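Local coordinates for uncharacterized protein PH0321 (Pyrococcus horikoshii, PDB 3BS4) that is of unknown function but contains a KaiC-like domain, probably of RecA type, and binds an unidentified peptide, at residues A[159-164]-A[198-203]. Numbering follows the deposited sequence.
Sequences ETLRYL and LLSVYR
Two neighbouring helices that flank the mixed beta-sheet of the KaiC-like domain, 157-173 and 195-204, pack side by side here through Leu161 and Leu164 on one and Ser200 and Val201 on the other. The short segments run nearly parallel, at 17° with axes 10.4 Å apart, and strand 184-190 lies between the two helices in sequence, as expected of consecutive beta-alpha units. CB of Ser200 is directed at the other helix and the residue is met by both leucines, which lie one turn apart. The CD2 methyl of Leu161 rests on Ser200 CB at 3.6 Å, while Leu164 CD1 approaches Ser200 OG at 3.6 Å, a van der Waals contact with the hydroxyl oxygen. The same CD1 reaches Val201 CG1 at 3.8 Å, the two side chains meeting at a slant. Val201 also packs on Leu24 of strand 22-27, and Leu164 on Met148, which places this apolar part of the contact on the side of the helix pair that faces the sheet; Val197 adds a further contact to both leucines.

With chi1 at -178°, the Ser200 hydroxyl lies beside its own carbonyl carbon, where it meets Leu164 CD1 and is hydrogen-bonded by Arg204 NE, one turn further along its helix. A water joins the helices at this point: it donates to the Leu161 carbonyl O at 2.9 Å and pairs with Ser200 OG at 2.8 Å.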
loop_
_atom_site.group_PDB
_atom_site.type_symbol
_atom_site.label_atom_id
_atom_site.label_comp_id
_atom_site.label_asym_id
_atom_site.label_seq_id
_atom_site.Cartn_x
_atom_site.Cartn_y
_atom_site.Cartn_z
ATOM N N GLU A 159 -15.416 5.096 -13.950
ATOM C CA GLU A 159 -15.009 3.689 -13.934
ATOM C C GLU A 159 -14.277 3.337 -12.650
ATOM O O GLU A 159 -14.503 2.264 -12.083
ATOM C CB GLU A 159 -14.124 3.364 -15.144
ATOM C CG GLU A 159 -14.904 3.229 -16.449
ATOM C CD GLU A 159 -14.035 3.265 -17.702
ATOM O OE1 GLU A 159 -12.817 3.558 -17.630
ATOM O OE2 GLU A 159 -14.588 3.012 -18.808
ATOM N N THR A 160 -13.407 4.240 -12.197
ATOM C CA THR A 160 -12.627 3.992 -10.974
ATOM C C THR A 160 -13.547 3.946 -9.761
ATOM O O THR A 160 -13.407 3.089 -8.895
ATOM C CB THR A 160 -11.515 5.056 -10.814
ATOM O OG1 THR A 160 -10.722 5.080 -12.012
ATOM C CG2 THR A 160 -10.634 4.753 -9.612
ATOM N N LEU A 161 -14.536 4.837 -9.725
ATOM C CA LEU A 161 -15.483 4.829 -8.616
ATOM C C LEU A 161 -16.285 3.539 -8.569
ATOM O O LEU A 161 -16.495 2.982 -7.492
ATOM C CB LEU A 161 -16.401 6.055 -8.703
ATOM C CG LEU A 161 -15.680 7.353 -8.289
ATOM C CD1 LEU A 161 -16.382 8.598 -8.819
ATOM C CD2 LEU A 161 -15.515 7.445 -6.771
ATOM N N ARG A 162 -16.721 3.058 -9.728
ATOM C CA ARG A 162 -17.429 1.766 -9.809
ATOM C C ARG A 162 -16.502 0.624 -9.438
ATOM O O ARG A 162 -16.892 -0.296 -8.723
ATOM C CB ARG A 162 -17.970 1.517 -11.220
ATOM C CG ARG A 162 -19.049 2.473 -11.630
ATOM C CD ARG A 162 -19.878 1.902 -12.791
ATOM N NE ARG A 162 -19.063 1.258 -13.825
ATOM C CZ ARG A 162 -18.643 1.857 -14.938
ATOM N NH1 ARG A 162 -18.947 3.129 -15.167
ATOM N NH2 ARG A 162 -17.915 1.177 -15.821
ATOM N N TYR A 163 -15.266 0.688 -9.931
ATOM C CA TYR A 163 -14.259 -0.324 -9.609
ATOM C C TYR A 163 -14.029 -0.482 -8.098
ATOM O O TYR A 163 -13.940 -1.607 -7.575
ATOM C CB TYR A 163 -12.943 0.025 -10.322
ATOM C CG TYR A 163 -11.766 -0.705 -9.765
ATOM C CD1 TYR A 163 -11.561 -2.058 -10.056
ATOM C CD2 TYR A 163 -10.871 -0.057 -8.915
ATOM C CE1 TYR A 163 -10.477 -2.746 -9.527
ATOM C CE2 TYR A 163 -9.776 -0.740 -8.371
ATOM C CZ TYR A 163 -9.598 -2.091 -8.693
ATOM O OH TYR A 163 -8.541 -2.815 -8.180
ATOM N N LEU A 164 -13.935 0.650 -7.401
ATOM C CA LEU A 164 -13.734 0.636 -5.953
ATOM C C LEU A 164 -14.885 -0.071 -5.266
ATOM O O LEU A 164 -14.667 -0.808 -4.300
ATOM C CB LEU A 164 -13.567 2.045 -5.360
ATOM C CG LEU A 164 -12.283 2.775 -5.766
ATOM C CD1 LEU A 164 -12.373 4.278 -5.413
ATOM C CD2 LEU A 164 -11.068 2.113 -5.099
ATOM N N LEU A 198 -10.822 10.548 -4.813
ATOM C CA LEU A 198 -10.151 10.736 -3.541
ATOM C C LEU A 198 -11.132 10.720 -2.372
ATOM O O LEU A 198 -10.837 10.184 -1.311
ATOM C CB LEU A 198 -9.368 12.045 -3.584
ATOM C CG LEU A 198 -8.257 12.338 -2.595
ATOM C CD1 LEU A 198 -7.241 11.205 -2.448
ATOM C CD2 LEU A 198 -7.575 13.632 -3.072
ATOM N N LEU A 199 -12.326 11.282 -2.572
ATOM C CA LEU A 199 -13.372 11.228 -1.551
ATOM C C LEU A 199 -13.745 9.783 -1.200
ATOM O O LEU A 199 -13.911 9.441 -0.032
ATOM C CB LEU A 199 -14.614 11.947 -2.069
ATOM C CG LEU A 199 -15.548 12.689 -1.131
ATOM C CD1 LEU A 199 -14.787 13.648 -0.183
ATOM C CD2 LEU A 199 -16.581 13.448 -1.977
ATOM N N SER A 200 -13.862 8.935 -2.216
ATOM C CA SER A 200 -14.226 7.536 -2.002
ATOM C C SER A 200 -13.135 6.786 -1.256
ATOM O O SER A 200 -13.424 6.015 -0.338
ATOM C CB SER A 200 -14.544 6.863 -3.345
ATOM O OG SER A 200 -14.944 5.510 -3.173
ATOM N N VAL A 201 -11.873 7.011 -1.620
ATOM C CA VAL A 201 -10.813 6.279 -0.925
ATOM C C VAL A 201 -10.621 6.776 0.501
ATOM O O VAL A 201 -10.308 5.985 1.395
ATOM C CB VAL A 201 -9.454 6.227 -1.703
ATOM C CG1 VAL A 201 -9.637 5.522 -3.053
ATOM C CG2 VAL A 201 -8.868 7.596 -1.864
ATOM N N TYR A 202 -10.812 8.081 0.737
ATOM C CA TYR A 202 -10.796 8.574 2.119
ATOM C C TYR A 202 -11.883 7.881 2.944
ATOM O O TYR A 202 -11.658 7.475 4.099
ATOM C CB TYR A 202 -11.064 10.076 2.162
ATOM C CG TYR A 202 -9.847 10.977 2.147
ATOM C CD1 TYR A 202 -8.828 10.821 1.195
ATOM C CD2 TYR A 202 -9.738 12.025 3.057
ATOM C CE1 TYR A 202 -7.717 11.679 1.178
ATOM C CE2 TYR A 202 -8.627 12.875 3.050
ATOM C CZ TYR A 202 -7.626 12.702 2.118
ATOM O OH TYR A 202 -6.565 13.577 2.141
ATOM N N ARG A 203 -13.079 7.775 2.368
ATOM C CA ARG A 203 -14.200 7.197 3.113
ATOM C C ARG A 203 -13.942 5.729 3.447
ATOM O O ARG A 203 -14.276 5.245 4.548
ATOM C CB ARG A 203 -15.512 7.403 2.326
ATOM C CG ARG A 203 -16.735 6.649 2.873
ATOM C CD ARG A 203 -17.100 7.099 4.289
ATOM N NE ARG A 203 -17.495 8.499 4.290
ATOM C CZ ARG A 203 -17.986 9.148 5.345
ATOM N NH1 ARG A 203 -18.169 8.524 6.509
ATOM N NH2 ARG A 203 -18.315 10.426 5.225
HETATM O O HOH W 1 -16.693 4.340 -4.991
#